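Local coordinates for protein serine proteinase inhibitor 1 (Myxoma virus, PDB 6BJ5) that inhibits serine proteases as a poxviral serpin important in virulence, this chain being the C-terminal piece, which begins just before the probable reactive bond, at residues 20-23 / 24-27. Residues are numbered along the deposited sequence; the frame is centred on the assembly and turned at random.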
ATOM      1  N   ILE B  20      -3.157  -7.804   1.907  1.00 24.81           N
ATOM      2  CA  ILE B  20      -2.003  -8.521   2.421  1.00 25.09           C
ATOM      3  C   ILE B  20      -1.672  -7.898   3.764  1.00 30.50           C
ATOM      4  O   ILE B  20      -1.365  -6.703   3.834  1.00 41.98           O
ATOM      5  CB  ILE B  20      -0.814  -8.452   1.458  1.00 26.46           C
ATOM      6  CG1 ILE B  20      -1.142  -9.203   0.167  1.00 22.55           C
ATOM      7  CG2 ILE B  20       0.427  -9.010   2.126  1.00 24.46           C
ATOM      8  CD1 ILE B  20      -0.068  -9.103  -0.883  1.00 17.55           C
ATOM      9  N   TYR B  21      -1.758  -8.695   4.829  1.00 26.21           N
ATOM     10  CA  TYR B  21      -1.658  -8.190   6.191  1.00 31.83           C
ATOM     11  C   TYR B  21      -0.669  -9.027   6.997  1.00 45.82           C
ATOM     12  O   TYR B  21      -0.362 -10.175   6.654  1.00 48.02           O
ATOM     13  CB  TYR B  21      -3.043  -8.153   6.874  1.00 36.22           C
ATOM     14  CG  TYR B  21      -3.510  -9.444   7.506  1.00 44.72           C
ATOM     15  CD1 TYR B  21      -3.469  -9.612   8.884  1.00 53.66           C
ATOM     16  CD2 TYR B  21      -4.041 -10.471   6.739  1.00 53.91           C
ATOM     17  CE1 TYR B  21      -3.910 -10.782   9.485  1.00 60.20           C
ATOM     18  CE2 TYR B  21      -4.482 -11.650   7.324  1.00 64.79           C
ATOM     19  CZ  TYR B  21      -4.413 -11.803   8.705  1.00 68.35           C
ATOM     20  OH  TYR B  21      -4.842 -12.970   9.313  1.00 68.04           O
ATOM     21  N   HIS B  22      -0.154  -8.416   8.068  1.00 43.45           N
ATOM     22  CA  HIS B  22       0.817  -9.037   8.967  1.00 38.78           C
ATOM     23  C   HIS B  22       0.047  -9.632  10.143  1.00 42.27           C
ATOM     24  O   HIS B  22      -0.632  -8.895  10.866  1.00 39.50           O
ATOM     25  CB  HIS B  22       1.822  -7.981   9.418  1.00 40.86           C
ATOM     26  CG  HIS B  22       2.942  -8.486  10.272  1.00 40.73           C
ATOM     27  ND1 HIS B  22       2.994  -8.269  11.632  1.00 37.44           N
ATOM     28  CD2 HIS B  22       4.098  -9.114   9.946  1.00 39.74           C
ATOM     29  CE1 HIS B  22       4.111  -8.784  12.113  1.00 41.53           C
ATOM     30  NE2 HIS B  22       4.799  -9.303  11.112  1.00 36.10           N
ATOM     31  N   LYS B  23       0.109 -10.973  10.302  1.00 32.03           N
ATOM     32  CA  LYS B  23      -0.771 -11.627  11.275  1.00 46.99           C
ATOM     33  C   LYS B  23      -0.462 -11.238  12.719  1.00 44.39           C
ATOM     34  O   LYS B  23      -1.395 -10.807  13.426  1.00 39.96           O
ATOM     35  CB  LYS B  23      -0.746 -13.152  11.076  1.00 55.74           C
ATOM     36  CG  LYS B  23      -1.523 -13.679   9.861  1.00 51.25           C
ATOM     37  CD  LYS B  23      -1.289 -15.181   9.625  1.00 55.52           C
ATOM     38  CE  LYS B  23      -1.907 -16.063  10.715  1.00 55.56           C
ATOM     39  NZ  LYS B  23      -3.396 -15.983  10.812  1.00 56.49           N
ATOM     40  N   PRO B  24       0.790 -11.327  13.218  1.00 42.07           N
ATOM     41  CA  PRO B  24       1.042 -10.965  14.628  1.00 45.17           C
ATOM     42  C   PRO B  24       0.472  -9.617  15.047  1.00 55.66           C
ATOM     43  O   PRO B  24      -0.087  -9.515  16.143  1.00 70.88           O
ATOM     44  CB  PRO B  24       2.575 -10.982  14.715  1.00 39.49           C
ATOM     45  CG  PRO B  24       2.997 -11.958  13.692  1.00 34.78           C
ATOM     46  CD  PRO B  24       2.024 -11.812  12.560  1.00 39.78           C
ATOM     47  N   THR B  25       0.554  -8.590  14.205  1.00 52.59           N
ATOM     48  CA  THR B  25       0.171  -7.244  14.613  1.00 54.96           C
ATOM     49  C   THR B  25      -1.098  -6.736  13.940  1.00 54.93           C
ATOM     50  O   THR B  25      -1.511  -5.602  14.218  1.00 46.64           O
ATOM     51  CB  THR B  25       1.319  -6.266  14.329  1.00 53.23           C
ATOM     52  OG1 THR B  25       1.570  -6.209  12.916  1.00 51.09           O
ATOM     53  CG2 THR B  25       2.595  -6.709  15.063  1.00 49.14           C
ATOM     54  N   THR B  26      -1.723  -7.546  13.080  1.00 55.74           N
ATOM     55  CA  THR B  26      -2.902  -7.193  12.273  1.00 43.17           C
ATOM     56  C   THR B  26      -2.724  -5.850  11.552  1.00 35.02           C
ATOM     57  O   THR B  26      -3.527  -4.919  11.681  1.00 35.78           O
ATOM     58  CB  THR B  26      -4.161  -7.200  13.141  1.00 53.69           C
ATOM     59  OG1 THR B  26      -4.158  -8.386  13.944  1.00 61.60           O
ATOM     60  CG2 THR B  26      -5.412  -7.243  12.265  1.00 55.69           C
ATOM     61  N   THR B  27      -1.651  -5.771  10.766  1.00 30.78           N
ATOM     62  CA  THR B  27      -1.263  -4.561  10.050  1.00 28.85           C
ATOM     63  C   THR B  27      -1.440  -4.819   8.557  1.00 33.57           C
ATOM     64  O   THR B  27      -0.867  -5.776   8.028  1.00 26.21           O
ATOM     65  CB  THR B  27       0.192  -4.187  10.356  1.00 29.59           C
ATOM     66  OG1 THR B  27       0.345  -3.922  11.756  1.00 44.45           O
ATOM     67  CG2 THR B  27       0.631  -2.941   9.546  1.00 19.69           C
TER
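His22 and Thr27 face each other as an antiparallel hydrogen-bonded pair where the chain turns back on itself: His22 N gives a short bond of 2.7 Å to Thr27 O, and Thr27 N returns a longer one of 3.3 Å to His22 O. Thr26 N closes the turn with a 3.3 Å bond to Lys23 O. The imidazole of His22 carries most of the side-chain contact. With CG anti to the backbone N (chi1 -176°), the ring swings over the turn, and Pro24 CD packs on one face as a CH-pi contact, 3.8 Å from the ring centroid. ND1 and Thr25 OG1 share a hydrogen bond of 2.8 Å near the ring plane; OG1 also bonds Thr27 OG1, so a polar chain runs from the imidazole through two hydroxyls. ND1 is thereby tied to the turn while NE2 is held by Asp68 of the partner chain, two bonds on the two ring nitrogens that should together fix the rotation of the ring. One residue earlier, Tyr21 CB sits 3.4 Å from Thr27 O, and the edge of the Tyr21 ring brings CD1 to 4.2 Å from Thr26 CA. Glu202 of the partner chain takes both the Tyr21 hydroxyl and, in a salt bridge, Lys23 NZ. Thr26, with positive phi (48°), and Thr27 both stand opposite His22: a G1 beta bulge closing the hairpin between strands 16-22 and 27-34, whose sheet continues into the larger chain of this serpin.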